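Local coordinates for protein Two-component system sensor histidine kinase (Bacteroides thetaiotaomicron, PDB 3VA6) that probably senses an extracellular signal and passes it on by histidine phosphorylation from ATP, this chain being the extracellular part, with beta-propellers and a beta-sandwich, at residues 560-565 against 572-577; 326-331 against 375-380; 97-102 against 129-134; 192-197 against 231-236. All blocks are in the same frame, centred on the assembly; numbering follows the deposited sequence.

Contact 1 of 4, residues 560-565 against 572-577; sequences EILSMT and WVSTTN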
loop_
_atom_site.group_PDB
_atom_site.type_symbol
_atom_site.label_atom_id
_atom_site.label_comp_id
_atom_site.label_asym_id
_atom_site.label_seq_id
_atom_site.Cartn_x
_atom_site.Cartn_y
_atom_site.Cartn_z
ATOM N N GLU A 560 -20.259 11.788 -13.647
ATOM C CA GLU A 560 -20.114 11.442 -15.089
ATOM C C GLU A 560 -18.785 10.775 -15.445
ATOM O O GLU A 560 -18.123 10.228 -14.579
ATOM C CB GLU A 560 -20.334 12.689 -15.987
ATOM C CG GLU A 560 -20.584 14.019 -15.259
ATOM C CD GLU A 560 -19.323 14.692 -14.730
ATOM O OE1 GLU A 560 -18.201 14.269 -15.089
ATOM O OE2 GLU A 560 -19.464 15.672 -13.966
ATOM N N ILE A 561 -18.431 10.808 -16.731
ATOM C CA ILE A 561 -17.268 10.095 -17.261
ATOM C C ILE A 561 -15.927 10.830 -17.073
ATOM O O ILE A 561 -15.617 11.801 -17.790
ATOM C CB ILE A 561 -17.436 9.822 -18.773
ATOM C CG1 ILE A 561 -18.651 8.924 -19.010
ATOM C CG2 ILE A 561 -16.165 9.217 -19.377
ATOM C CD1 ILE A 561 -18.666 8.315 -20.398
ATOM N N LEU A 562 -15.134 10.311 -16.136
ATOM C CA LEU A 562 -13.847 10.858 -15.829
ATOM C C LEU A 562 -12.782 10.359 -16.807
ATOM O O LEU A 562 -11.875 11.135 -17.204
ATOM C CB LEU A 562 -13.464 10.494 -14.405
ATOM C CG LEU A 562 -14.365 11.076 -13.333
ATOM C CD1 LEU A 562 -14.118 10.362 -12.013
ATOM C CD2 LEU A 562 -14.115 12.568 -13.202
ATOM N N SER A 563 -12.865 9.081 -17.199
ATOM C CA SER A 563 -11.819 8.489 -18.058
ATOM C C SER A 563 -12.216 7.172 -18.735
ATOM O O SER A 563 -12.993 6.398 -18.185
ATOM C CB SER A 563 -10.552 8.279 -17.241
ATOM O OG SER A 563 -9.635 7.475 -17.934
ATOM N N MET A 564 -11.696 6.945 -19.939
ATOM C CA MET A 564 -11.952 5.711 -20.691
ATOM C C MET A 564 -10.648 5.170 -21.273
ATOM O O MET A 564 -9.837 5.943 -21.768
ATOM C CB MET A 564 -12.929 5.960 -21.858
ATOM C CG MET A 564 -14.182 6.771 -21.526
ATOM S SD MET A 564 -15.564 6.520 -22.672
ATOM C CE MET A 564 -14.664 6.732 -24.218
ATOM N N THR A 565 -10.453 3.850 -21.241
ATOM C CA THR A 565 -9.380 3.225 -22.034
ATOM C C THR A 565 -9.722 1.785 -22.412
ATOM O O THR A 565 -10.473 1.122 -21.720
ATOM C CB THR A 565 -8.011 3.260 -21.312
ATOM O OG1 THR A 565 -6.953 3.157 -22.276
ATOM C CG2 THR A 565 -7.888 2.110 -20.318
ATOM N N TRP A 572 -12.763 0.087 -20.493
ATOM C CA TRP A 572 -12.972 0.418 -19.093
ATOM C C TRP A 572 -13.311 1.860 -19.035
ATOM O O TRP A 572 -12.584 2.694 -19.587
ATOM C CB TRP A 572 -11.705 0.205 -18.280
ATOM C CG TRP A 572 -11.326 -1.226 -17.985
ATOM C CD1 TRP A 572 -11.547 -2.359 -18.766
ATOM C CD2 TRP A 572 -10.596 -1.713 -16.810
ATOM N NE1 TRP A 572 -11.042 -3.482 -18.153
ATOM C CE2 TRP A 572 -10.457 -3.161 -16.980
ATOM C CE3 TRP A 572 -10.079 -1.114 -15.668
ATOM C CZ2 TRP A 572 -9.822 -3.949 -16.036
ATOM C CZ3 TRP A 572 -9.432 -1.919 -14.729
ATOM C CH2 TRP A 572 -9.308 -3.303 -14.907
ATOM N N VAL A 573 -14.401 2.179 -18.356
ATOM C CA VAL A 573 -14.830 3.553 -18.220
ATOM C C VAL A 573 -14.916 3.903 -16.741
ATOM O O VAL A 573 -15.639 3.262 -15.989
ATOM C CB VAL A 573 -16.165 3.799 -18.926
ATOM C CG1 VAL A 573 -16.500 5.280 -18.886
ATOM C CG2 VAL A 573 -16.078 3.366 -20.376
ATOM N N SER A 574 -14.155 4.918 -16.333
ATOM C CA SER A 574 -14.136 5.369 -14.950
ATOM C C SER A 574 -15.082 6.549 -14.748
ATOM O O SER A 574 -15.161 7.451 -15.578
ATOM C CB SER A 574 -12.723 5.744 -14.522
ATOM O OG SER A 574 -12.747 6.272 -13.207
ATOM N N THR A 575 -15.781 6.536 -13.623
ATOM C CA THR A 575 -16.914 7.402 -13.424
ATOM C C THR A 575 -16.937 7.843 -11.987
ATOM O O THR A 575 -16.460 7.135 -11.116
ATOM C CB THR A 575 -18.221 6.656 -13.749
ATOM O OG1 THR A 575 -18.538 6.831 -15.135
ATOM C CG2 THR A 575 -19.368 7.162 -12.910
ATOM N N THR A 576 -17.478 9.028 -11.754
ATOM C CA THR A 576 -17.755 9.500 -10.389
ATOM C C THR A 576 -18.275 8.363 -9.491
ATOM O O THR A 576 -17.720 8.082 -8.423
ATOM C CB THR A 576 -18.835 10.607 -10.392
ATOM O OG1 THR A 576 -19.055 11.037 -11.737
ATOM C CG2 THR A 576 -18.430 11.805 -9.492
ATOM N N ASN A 577 -19.337 7.700 -9.931
ATOM C CA ASN A 577 -19.885 6.590 -9.159
ATOM C C ASN A 577 -18.792 5.530 -8.973
ATOM O O ASN A 577 -18.314 5.312 -7.865
ATOM C CB ASN A 577 -21.158 6.000 -9.799
ATOM C CG ASN A 577 -22.269 7.045 -9.995
ATOM O OD1 ASN A 577 -22.927 7.448 -9.040
ATOM N ND2 ASN A 577 -22.477 7.481 -11.240
#

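Contact 2 of 4, residues 326-331 against 375-380; sequences FYSLFR and IRHIYE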
loop_
_atom_site.group_PDB
_atom_site.type_symbol
_atom_site.label_atom_id
_atom_site.label_comp_id
_atom_site.label_asym_id
_atom_site.label_seq_id
_atom_site.Cartn_x
_atom_site.Cartn_y
_atom_site.Cartn_z
ATOM N N PHE A 326 -3.865 12.807 -10.952
ATOM C CA PHE A 326 -3.373 12.290 -12.236
ATOM C C PHE A 326 -4.419 12.233 -13.324
ATOM O O PHE A 326 -5.453 11.602 -13.155
ATOM C CB PHE A 326 -2.755 10.920 -12.048
ATOM C CG PHE A 326 -1.541 10.948 -11.192
ATOM C CD1 PHE A 326 -1.603 10.568 -9.862
ATOM C CD2 PHE A 326 -0.353 11.399 -11.706
ATOM C CE1 PHE A 326 -0.480 10.620 -9.065
ATOM C CE2 PHE A 326 0.768 11.454 -10.916
ATOM C CZ PHE A 326 0.702 11.068 -9.594
ATOM N N TYR A 327 -4.122 12.893 -14.440
ATOM C CA TYR A 327 -5.021 12.963 -15.595
ATOM C C TYR A 327 -4.438 12.319 -16.850
ATOM O O TYR A 327 -5.168 12.043 -17.784
ATOM C CB TYR A 327 -5.375 14.420 -15.901
ATOM C CG TYR A 327 -6.170 15.080 -14.828
ATOM C CD1 TYR A 327 -7.484 14.731 -14.620
ATOM C CD2 TYR A 327 -5.620 16.064 -14.036
ATOM C CE1 TYR A 327 -8.230 15.335 -13.645
ATOM C CE2 TYR A 327 -6.368 16.680 -13.063
ATOM C CZ TYR A 327 -7.675 16.297 -12.872
ATOM O OH TYR A 327 -8.436 16.882 -11.909
ATOM N N SER A 328 -3.136 12.103 -16.887
ATOM C CA SER A 328 -2.524 11.413 -18.005
ATOM C C SER A 328 -1.525 10.388 -17.496
ATOM O O SER A 328 -0.611 10.726 -16.740
ATOM C CB SER A 328 -1.809 12.417 -18.925
ATOM O OG SER A 328 -2.359 12.425 -20.236
ATOM N N LEU A 329 -1.703 9.143 -17.919
ATOM C CA LEU A 329 -0.767 8.062 -17.586
ATOM C C LEU A 329 -0.255 7.423 -18.874
ATOM O O LEU A 329 -1.019 7.212 -19.811
ATOM C CB LEU A 329 -1.459 7.010 -16.717
ATOM C CG LEU A 329 -2.217 7.525 -15.501
ATOM C CD1 LEU A 329 -2.767 6.332 -14.732
ATOM C CD2 LEU A 329 -1.344 8.373 -14.593
ATOM N N PHE A 330 1.026 7.111 -18.937
ATOM C CA PHE A 330 1.603 6.635 -20.196
ATOM C C PHE A 330 2.837 5.803 -19.931
ATOM O O PHE A 330 3.590 6.096 -19.004
ATOM C CB PHE A 330 1.951 7.821 -21.111
ATOM C CG PHE A 330 2.376 7.411 -22.490
ATOM C CD1 PHE A 330 1.437 7.081 -23.445
ATOM C CD2 PHE A 330 3.713 7.331 -22.832
ATOM C CE1 PHE A 330 1.816 6.691 -24.726
ATOM C CE2 PHE A 330 4.099 6.951 -24.111
ATOM C CZ PHE A 330 3.150 6.629 -25.059
ATOM N N ARG A 331 3.059 4.777 -20.748
ATOM C CA ARG A 331 4.348 4.081 -20.733
ATOM C C ARG A 331 5.009 4.161 -22.101
ATOM O O ARG A 331 4.429 3.766 -23.098
ATOM C CB ARG A 331 4.188 2.632 -20.286
ATOM C CG ARG A 331 5.431 2.087 -19.617
ATOM C CD ARG A 331 5.379 0.583 -19.509
ATOM N NE ARG A 331 6.595 0.066 -18.891
ATOM C CZ ARG A 331 6.992 -1.206 -18.927
ATOM N NH1 ARG A 331 6.289 -2.134 -19.571
ATOM N NH2 ARG A 331 8.120 -1.552 -18.326
ATOM N N ILE A 375 -0.857 19.199 -16.765
ATOM C CA ILE A 375 -0.645 18.265 -17.843
ATOM C C ILE A 375 -2.007 17.791 -18.332
ATOM O O ILE A 375 -2.880 17.453 -17.525
ATOM C CB ILE A 375 0.149 17.048 -17.357
ATOM C CG1 ILE A 375 1.366 17.483 -16.535
ATOM C CG2 ILE A 375 0.604 16.221 -18.538
ATOM C CD1 ILE A 375 2.343 18.396 -17.268
ATOM N N ARG A 376 -2.207 17.783 -19.648
ATOM C CA ARG A 376 -3.493 17.341 -20.206
ATOM C C ARG A 376 -3.327 16.126 -21.112
ATOM O O ARG A 376 -4.280 15.395 -21.306
ATOM C CB ARG A 376 -4.239 18.485 -20.927
ATOM C CG ARG A 376 -4.131 19.849 -20.231
ATOM C CD ARG A 376 -5.151 20.877 -20.688
ATOM N NE ARG A 376 -6.370 20.739 -19.924
ATOM C CZ ARG A 376 -6.780 21.555 -18.959
ATOM N NH1 ARG A 376 -6.120 22.649 -18.623
ATOM N NH2 ARG A 376 -7.892 21.280 -18.327
ATOM N N HIS A 377 -2.144 15.890 -21.666
ATOM C CA HIS A 377 -1.935 14.701 -22.497
ATOM C C HIS A 377 -0.485 14.395 -22.687
ATOM O O HIS A 377 0.332 15.319 -22.813
ATOM C CB HIS A 377 -2.562 14.883 -23.878
ATOM C CG HIS A 377 -2.747 13.591 -24.634
ATOM N ND1 HIS A 377 -2.296 13.413 -25.877
ATOM C CD2 HIS A 377 -3.349 12.400 -24.261
ATOM C CE1 HIS A 377 -2.608 12.178 -26.292
ATOM N NE2 HIS A 377 -3.249 11.559 -25.306
ATOM N N ILE A 378 -0.168 13.103 -22.727
ATOM C CA ILE A 378 1.171 12.592 -22.996
ATOM C C ILE A 378 1.056 11.720 -24.253
ATOM O O ILE A 378 0.074 11.005 -24.419
ATOM C CB ILE A 378 1.682 11.759 -21.799
ATOM C CG1 ILE A 378 1.581 12.550 -20.514
ATOM C CG2 ILE A 378 3.143 11.385 -21.943
ATOM C CD1 ILE A 378 1.946 11.737 -19.297
ATOM N N TYR A 379 2.051 11.769 -25.130
ATOM C CA TYR A 379 1.981 11.060 -26.396
ATOM C C TYR A 379 3.367 10.785 -26.977
ATOM O O TYR A 379 4.229 11.681 -27.029
ATOM C CB TYR A 379 1.142 11.860 -27.404
ATOM C CG TYR A 379 1.204 11.349 -28.836
ATOM C CD1 TYR A 379 0.446 10.243 -29.238
ATOM C CD2 TYR A 379 2.001 11.974 -29.787
ATOM C CE1 TYR A 379 0.483 9.777 -30.541
ATOM C CE2 TYR A 379 2.052 11.509 -31.096
ATOM C CZ TYR A 379 1.290 10.408 -31.468
ATOM O OH TYR A 379 1.327 9.936 -32.765
ATOM N N GLU A 380 3.570 9.544 -27.428
ATOM C CA GLU A 380 4.782 9.153 -28.136
ATOM C C GLU A 380 4.423 9.098 -29.609
ATOM O O GLU A 380 3.341 8.634 -29.960
ATOM C CB GLU A 380 5.293 7.796 -27.647
ATOM C CG GLU A 380 6.659 7.431 -28.215
ATOM C CD GLU A 380 7.258 6.179 -27.602
ATOM O OE1 GLU A 380 6.629 5.568 -26.714
ATOM O OE2 GLU A 380 8.376 5.799 -28.007
#

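Contact 3 of 4, residues 97-102 against 129-134; sequences PETDFP and QSRKLT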
loop_
_atom_site.group_PDB
_atom_site.type_symbol
_atom_site.label_atom_id
_atom_site.label_comp_id
_atom_site.label_asym_id
_atom_site.label_seq_id
_atom_site.Cartn_x
_atom_site.Cartn_y
_atom_site.Cartn_z
ATOM N N PRO A 97 20.461 -4.327 28.967
ATOM C CA PRO A 97 21.114 -3.103 29.410
ATOM C C PRO A 97 21.257 -3.070 30.953
ATOM O O PRO A 97 20.497 -3.733 31.648
ATOM C CB PRO A 97 20.174 -2.000 28.887
ATOM C CG PRO A 97 18.893 -2.674 28.472
ATOM C CD PRO A 97 19.003 -4.136 28.839
ATOM N N GLU A 98 22.240 -2.324 31.467
ATOM C CA GLU A 98 22.612 -2.341 32.902
ATOM C C GLU A 98 21.472 -1.914 33.821
ATOM O O GLU A 98 21.415 -2.338 34.983
ATOM C CB GLU A 98 23.847 -1.469 33.161
ATOM C CG GLU A 98 24.565 -1.754 34.475
ATOM C CD GLU A 98 25.298 -3.088 34.490
ATOM O OE1 GLU A 98 25.305 -3.784 33.459
ATOM O OE2 GLU A 98 25.882 -3.439 35.535
ATOM N N THR A 99 20.553 -1.110 33.290
ATOM C CA THR A 99 19.398 -0.645 34.055
ATOM C C THR A 99 18.724 -1.718 34.886
ATOM O O THR A 99 18.541 -2.849 34.435
ATOM C CB THR A 99 18.298 -0.096 33.142
ATOM O OG1 THR A 99 18.910 0.617 32.056
ATOM C CG2 THR A 99 17.308 0.775 33.972
ATOM N N ASP A 100 18.327 -1.340 36.088
ATOM C CA ASP A 100 17.586 -2.235 36.921
ATOM C C ASP A 100 16.136 -1.833 36.719
ATOM O O ASP A 100 15.678 -0.856 37.300
ATOM C CB ASP A 100 18.022 -2.096 38.371
ATOM C CG ASP A 100 17.402 -3.148 39.263
ATOM O OD1 ASP A 100 16.469 -3.867 38.808
ATOM O OD2 ASP A 100 17.842 -3.249 40.427
ATOM N N PHE A 101 15.432 -2.577 35.868
ATOM C CA PHE A 101 14.080 -2.218 35.469
ATOM C C PHE A 101 13.167 -2.680 36.570
ATOM O O PHE A 101 13.504 -3.616 37.299
ATOM C CB PHE A 101 13.675 -2.896 34.145
ATOM C CG PHE A 101 14.311 -2.301 32.900
ATOM C CD1 PHE A 101 14.131 -0.955 32.569
ATOM C CD2 PHE A 101 15.065 -3.092 32.030
ATOM C CE1 PHE A 101 14.728 -0.404 31.414
ATOM C CE2 PHE A 101 15.647 -2.553 30.865
ATOM C CZ PHE A 101 15.475 -1.205 30.556
ATOM N N PRO A 102 12.004 -2.027 36.715
ATOM C CA PRO A 102 10.974 -2.527 37.640
ATOM C C PRO A 102 10.381 -3.837 37.174
ATOM O O PRO A 102 10.458 -4.181 35.997
ATOM C CB PRO A 102 9.896 -1.447 37.600
ATOM C CG PRO A 102 10.068 -0.809 36.276
ATOM C CD PRO A 102 11.560 -0.806 36.030
ATOM N N GLN A 129 18.465 7.353 25.795
ATOM C CA GLN A 129 19.860 7.760 25.686
ATOM C C GLN A 129 20.548 7.753 27.031
ATOM O O GLN A 129 21.567 7.120 27.182
ATOM C CB GLN A 129 19.995 9.145 25.059
ATOM C CG GLN A 129 21.381 9.463 24.557
ATOM C CD GLN A 129 21.706 8.795 23.239
ATOM O OE1 GLN A 129 20.962 7.958 22.758
ATOM N NE2 GLN A 129 22.821 9.175 22.644
ATOM N N SER A 130 19.999 8.470 28.007
ATOM C CA SER A 130 20.645 8.590 29.313
ATOM C C SER A 130 20.417 7.374 30.145
ATOM O O SER A 130 21.157 7.113 31.076
ATOM C CB SER A 130 20.177 9.842 30.071
ATOM O OG SER A 130 18.844 9.752 30.501
ATOM N N ARG A 131 19.364 6.645 29.820
ATOM C CA ARG A 131 18.914 5.500 30.627
ATOM C C ARG A 131 18.380 5.925 32.006
ATOM O O ARG A 131 18.460 5.158 32.940
ATOM C CB ARG A 131 20.038 4.451 30.726
ATOM C CG ARG A 131 20.463 3.923 29.355
ATOM C CD ARG A 131 21.921 3.474 29.285
ATOM N NE ARG A 131 22.191 2.056 29.543
ATOM C CZ ARG A 131 23.233 1.387 28.998
ATOM N NH1 ARG A 131 24.080 2.005 28.157
ATOM N NH2 ARG A 131 23.457 0.087 29.280
ATOM N N LYS A 132 17.848 7.146 32.112
ATOM C CA LYS A 132 17.319 7.691 33.367
ATOM C C LYS A 132 15.978 7.053 33.624
ATOM O O LYS A 132 15.070 7.116 32.778
ATOM C CB LYS A 132 17.149 9.224 33.281
ATOM C CG LYS A 132 16.776 9.944 34.576
ATOM C CD LYS A 132 17.773 9.645 35.685
ATOM C CE LYS A 132 17.980 10.809 36.655
ATOM N NZ LYS A 132 19.315 10.727 37.325
ATOM N N LEU A 133 15.857 6.416 34.783
ATOM C CA LEU A 133 14.600 5.782 35.173
ATOM C C LEU A 133 13.961 6.669 36.234
ATOM O O LEU A 133 14.548 6.914 37.283
ATOM C CB LEU A 133 14.849 4.367 35.700
ATOM C CG LEU A 133 13.623 3.510 36.006
ATOM C CD1 LEU A 133 12.768 3.247 34.779
ATOM C CD2 LEU A 133 14.124 2.183 36.561
ATOM N N THR A 134 12.776 7.173 35.911
ATOM C CA THR A 134 12.034 8.113 36.749
ATOM C C THR A 134 10.735 7.444 37.145
ATOM O O THR A 134 10.138 6.713 36.366
ATOM C CB THR A 134 11.715 9.418 35.978
ATOM O OG1 THR A 134 12.924 10.118 35.699
ATOM C CG2 THR A 134 10.770 10.330 36.780
#

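Contact 4 of 4, residues 192-197 against 231-236; sequences FVNSLL and NNSIKS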
loop_
_atom_site.group_PDB
_atom_site.type_symbol
_atom_site.label_atom_id
_atom_site.label_comp_id
_atom_site.label_asym_id
_atom_site.label_seq_id
_atom_site.Cartn_x
_atom_site.Cartn_y
_atom_site.Cartn_z
ATOM N N PHE A 192 -11.170 -0.763 36.746
ATOM C CA PHE A 192 -10.216 -1.296 35.794
ATOM C C PHE A 192 -10.332 -0.506 34.501
ATOM O O PHE A 192 -11.412 -0.444 33.899
ATOM C CB PHE A 192 -10.563 -2.735 35.444
ATOM C CG PHE A 192 -10.186 -3.739 36.506
ATOM C CD1 PHE A 192 -8.851 -4.080 36.726
ATOM C CD2 PHE A 192 -11.172 -4.366 37.277
ATOM C CE1 PHE A 192 -8.500 -5.012 37.695
ATOM C CE2 PHE A 192 -10.821 -5.300 38.245
ATOM C CZ PHE A 192 -9.481 -5.619 38.453
ATOM N N VAL A 193 -9.227 0.106 34.086
ATOM C CA VAL A 193 -9.063 0.494 32.703
ATOM C C VAL A 193 -8.034 -0.473 32.100
ATOM O O VAL A 193 -6.843 -0.381 32.397
ATOM C CB VAL A 193 -8.600 1.966 32.575
ATOM C CG1 VAL A 193 -8.668 2.451 31.129
ATOM C CG2 VAL A 193 -9.441 2.852 33.489
ATOM N N ASN A 194 -8.526 -1.370 31.241
ATOM C CA ASN A 194 -7.751 -2.473 30.675
ATOM C C ASN A 194 -7.045 -2.146 29.392
ATOM O O ASN A 194 -5.923 -2.606 29.164
ATOM C CB ASN A 194 -8.673 -3.636 30.349
ATOM C CG ASN A 194 -9.447 -4.111 31.549
ATOM O OD1 ASN A 194 -8.924 -4.136 32.653
ATOM N ND2 ASN A 194 -10.700 -4.466 31.345
ATOM N N SER A 195 -7.694 -1.353 28.551
ATOM C CA SER A 195 -7.195 -1.100 27.204
ATOM C C SER A 195 -7.543 0.307 26.758
ATOM O O SER A 195 -8.550 0.868 27.185
ATOM C CB SER A 195 -7.811 -2.131 26.253
ATOM O OG SER A 195 -7.322 -1.970 24.917
ATOM N N LEU A 196 -6.716 0.874 25.892
ATOM C CA LEU A 196 -6.895 2.245 25.440
ATOM C C LEU A 196 -6.469 2.401 23.999
ATOM O O LEU A 196 -5.385 2.004 23.667
ATOM C CB LEU A 196 -6.016 3.168 26.281
ATOM C CG LEU A 196 -6.540 3.566 27.660
ATOM C CD1 LEU A 196 -5.489 4.260 28.520
ATOM C CD2 LEU A 196 -7.709 4.493 27.407
ATOM N N LEU A 197 -7.295 3.004 23.159
ATOM C CA LEU A 197 -6.930 3.206 21.765
ATOM C C LEU A 197 -7.267 4.597 21.282
ATOM O O LEU A 197 -8.352 5.096 21.528
ATOM C CB LEU A 197 -7.628 2.186 20.883
ATOM C CG LEU A 197 -7.169 2.094 19.438
ATOM C CD1 LEU A 197 -6.079 1.065 19.184
ATOM C CD2 LEU A 197 -8.400 1.733 18.658
ATOM N N ASN A 231 -21.613 -8.165 32.248
ATOM C CA ASN A 231 -20.684 -9.228 32.670
ATOM C C ASN A 231 -19.643 -9.696 31.684
ATOM O O ASN A 231 -19.165 -10.820 31.797
ATOM C CB ASN A 231 -21.478 -10.410 33.161
ATOM C CG ASN A 231 -22.410 -9.996 34.237
ATOM O OD1 ASN A 231 -22.051 -9.148 35.078
ATOM N ND2 ASN A 231 -23.640 -10.519 34.195
ATOM N N ASN A 232 -19.275 -8.843 30.732
ATOM C CA ASN A 232 -18.010 -9.060 30.014
ATOM C C ASN A 232 -16.983 -8.071 30.480
ATOM O O ASN A 232 -17.285 -7.081 31.126
ATOM C CB ASN A 232 -18.147 -8.957 28.486
ATOM C CG ASN A 232 -19.142 -9.972 27.897
ATOM O OD1 ASN A 232 -19.889 -9.659 26.916
ATOM N ND2 ASN A 232 -19.190 -11.198 28.498
ATOM N N SER A 233 -15.752 -8.349 30.120
ATOM C CA SER A 233 -14.630 -7.471 30.372
ATOM C C SER A 233 -14.069 -7.120 29.016
ATOM O O SER A 233 -13.972 -7.995 28.186
ATOM C CB SER A 233 -13.597 -8.241 31.183
ATOM O OG SER A 233 -12.328 -7.641 31.122
ATOM N N ILE A 234 -13.713 -5.862 28.777
ATOM C CA ILE A 234 -13.054 -5.522 27.533
ATOM C C ILE A 234 -11.559 -5.491 27.734
ATOM O O ILE A 234 -11.041 -4.645 28.433
ATOM C CB ILE A 234 -13.503 -4.167 26.995
ATOM C CG1 ILE A 234 -15.019 -4.159 26.798
ATOM C CG2 ILE A 234 -12.819 -3.896 25.690
ATOM C CD1 ILE A 234 -15.559 -3.019 25.960
ATOM N N LYS A 235 -10.861 -6.399 27.080
ATOM C CA LYS A 235 -9.427 -6.570 27.290
ATOM C C LYS A 235 -8.538 -5.978 26.213
ATOM O O LYS A 235 -7.360 -5.778 26.457
ATOM C CB LYS A 235 -9.124 -8.056 27.414
ATOM C CG LYS A 235 -9.977 -8.733 28.484
ATOM C CD LYS A 235 -9.528 -10.145 28.771
ATOM C CE LYS A 235 -9.823 -10.449 30.227
ATOM N NZ LYS A 235 -11.201 -9.963 30.545
ATOM N N SER A 236 -9.077 -5.732 25.021
ATOM C CA SER A 236 -8.260 -5.214 23.938
ATOM C C SER A 236 -9.064 -4.452 22.876
ATOM O O SER A 236 -10.267 -4.692 22.710
ATOM C CB SER A 236 -7.480 -6.360 23.299
ATOM O OG SER A 236 -8.316 -7.486 23.075
#

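Contact 1 of 4, residues 560-565 against 572-577
M564 runs alongside V573, the two side chains aligned: CG of M564 meets CG1 of V573 at 3.8 Å, while SD of M564 rests 3.9 Å from CG2 of V573. The methionine CG stands beside its own backbone N (chi1 -47°), the chain bends at its last torsion, and the side chain touches Y521 and L523 of strand 521-524. Replacing M564 by an alanine removes CG and SD and is likely to open a gap between V573 and Y521 and L523. I561 comes at V573 aslant, its CG2 4.0 Å from CG1 of V573. These residues and T575 share one face of the sheet; the other carries S563, S574, T565 and W572, the first three of which touch L602, and OG of S574 bonds to the carbonyl of F599. In the backbone, T565 and W572 are an antiparallel hydrogen-bonded pair, N of W572 lying 2.8 Å from O of T565. Further along, O of S574 takes two N-H groups from the same face of its plane: N of L562 lies 2.9 Å and N of S563 3.2 Å from O of S574. L562 also lays CD1 3.6 Å from N of T576, which itself donates in the carbonyl plane to O of E560. L562 and S563 both face S574, a classic beta bulge, in the hairpin of the first two strands of a propeller blade.

Contact 2 of 4, residues 326-331 against 375-380
Two neighbouring blades of a beta-propeller meet here through their innermost strands, where F330 and S328 of 326-331 pack on I378 and E380 of 375-380. The strands run nearly parallel, 9° between their directions and 6.0 Å between axes at the closest, and each belongs to its own sheet. Both carry a classic bulge near the start, at Y327 and S328 and again at R376 and H377, an example of one blade plan used twice. I378 fits between the two residues opposite: its CG1 meets CB of S328 at 3.7 Å, and its CG2 lies 3.8 Å from CB of F330. With CG anti to the backbone nitrogen (chi1 -172°), the phenylalanine ring extends past I378 to E380, whose side chain it crosses at about a right angle. A leucine in place of F330 would probably reach E380 poorly, leaving the methylene of that glutamate without its aromatic neighbour. Behind the interface, H377 stacks on Y423 of strand 421-426, while R376 forms a salt bridge with D391, just after strand 386-390 of its own sheet. The carboxylate of E380 has its polar partner in S333, the hydroxyl of which bonds to OE2. CB of E380 is 3.6 Å from CZ of F330, while OE1 lies in the ring plane at its edge, 3.9 Å from CE2, with the carboxylate turned 72° from the ring.

Contact 3 of 4, residues 97-102 against 129-134
The hydroxyl OG1 of T99 is hydrogen-bonded to the hydroxyl of Y126 and lies 4.2 Å from CB of R131, near the plane of the guanidinium at its edge. R131 bends at chi3 (93°), which carries its NH2 over to the start of the other segment, 3.9 Å from CB of P97. The amide N of E98 also sits in the guanidinium plane, but it and NH2 are both donors and make no bond; the acid of E98 stays apart, OE1 6.0 Å from NH2 of R131, so any attraction is probably modest. Just before the arginine, OG of S130 accepts from N of K132 at 3.2 Å in an ST turn. L133 and P102 form the apolar pair, meeting tip to tip with CD2 of L133 4.0 Å from CD of P102; the same CD2 lies 3.5 Å from the polar O of D100. F101 meets Y126 edge to face. The segment 97-102 links the outermost strand of one propeller blade to the innermost strand 105-111 of the next, running over strands 83-88 and 122-127, with P97 on V86, F101 on I84, and P102 and L133 both on Y124, beside edge strand 133-136.

Contact 4 of 4, residues 192-197 against 231-236
Strands 193-197 and 232-236 pass at 49° to each other with their axes 5.4 Å apart at the closest, bringing CA of N194 within 5.6 Å of CA of K235. They are the inner strands of two successive propeller blades, each with a classic bulge, at N194 and S195 and at K235 and S236. One side-chain bond joins them: ND2 of N194 donates to the carbonyl O of I234 at 2.9 Å. Its hydrogen points fairly straight at that oxygen (154°), which lies close to the amide plane, but the bond comes from well above the carbonyl of I234 rather than in its plane. With CG beside its backbone nitrogen (chi1 -57°), the asparagine brings its amide across to the neighbouring strand. S195 makes a plainer contact, its CB 3.7 Å from O of K235 and its OG 3.5 Å from CA of S236. E210 is hydrogen-bonded to both ND2 of N194 and OG of S233; within its own strand, NZ of K235 is hydrogen-bonded to OG of S233 at 2.6 Å. The serine hydroxyl therefore stands between the ammonium of K235 and the carboxylate of E210, and the nearby positive charge may at most partly offset the negative one.

Overall arrangement
Contacts 3 and 4 belong to the propeller early in the chain, their centres 29 Å apart, and contacts 1 and 2 to the later one, 16 Å apart; contact 3 lies on the far side of the chain's centre from both. Contact 1 stands alone as a hairpin inside one blade, mostly buried and held by backbone bonds. Contacts 2 and 4 each join the inner strands of adjacent blades and are partly buried, yet contact 2 relies on apolar and aromatic packing while contact 4 uses a single asparagine bond within a polar network. Contact 3, at the surface, brings a linker between blades against an edge strand through loose side-chain touches.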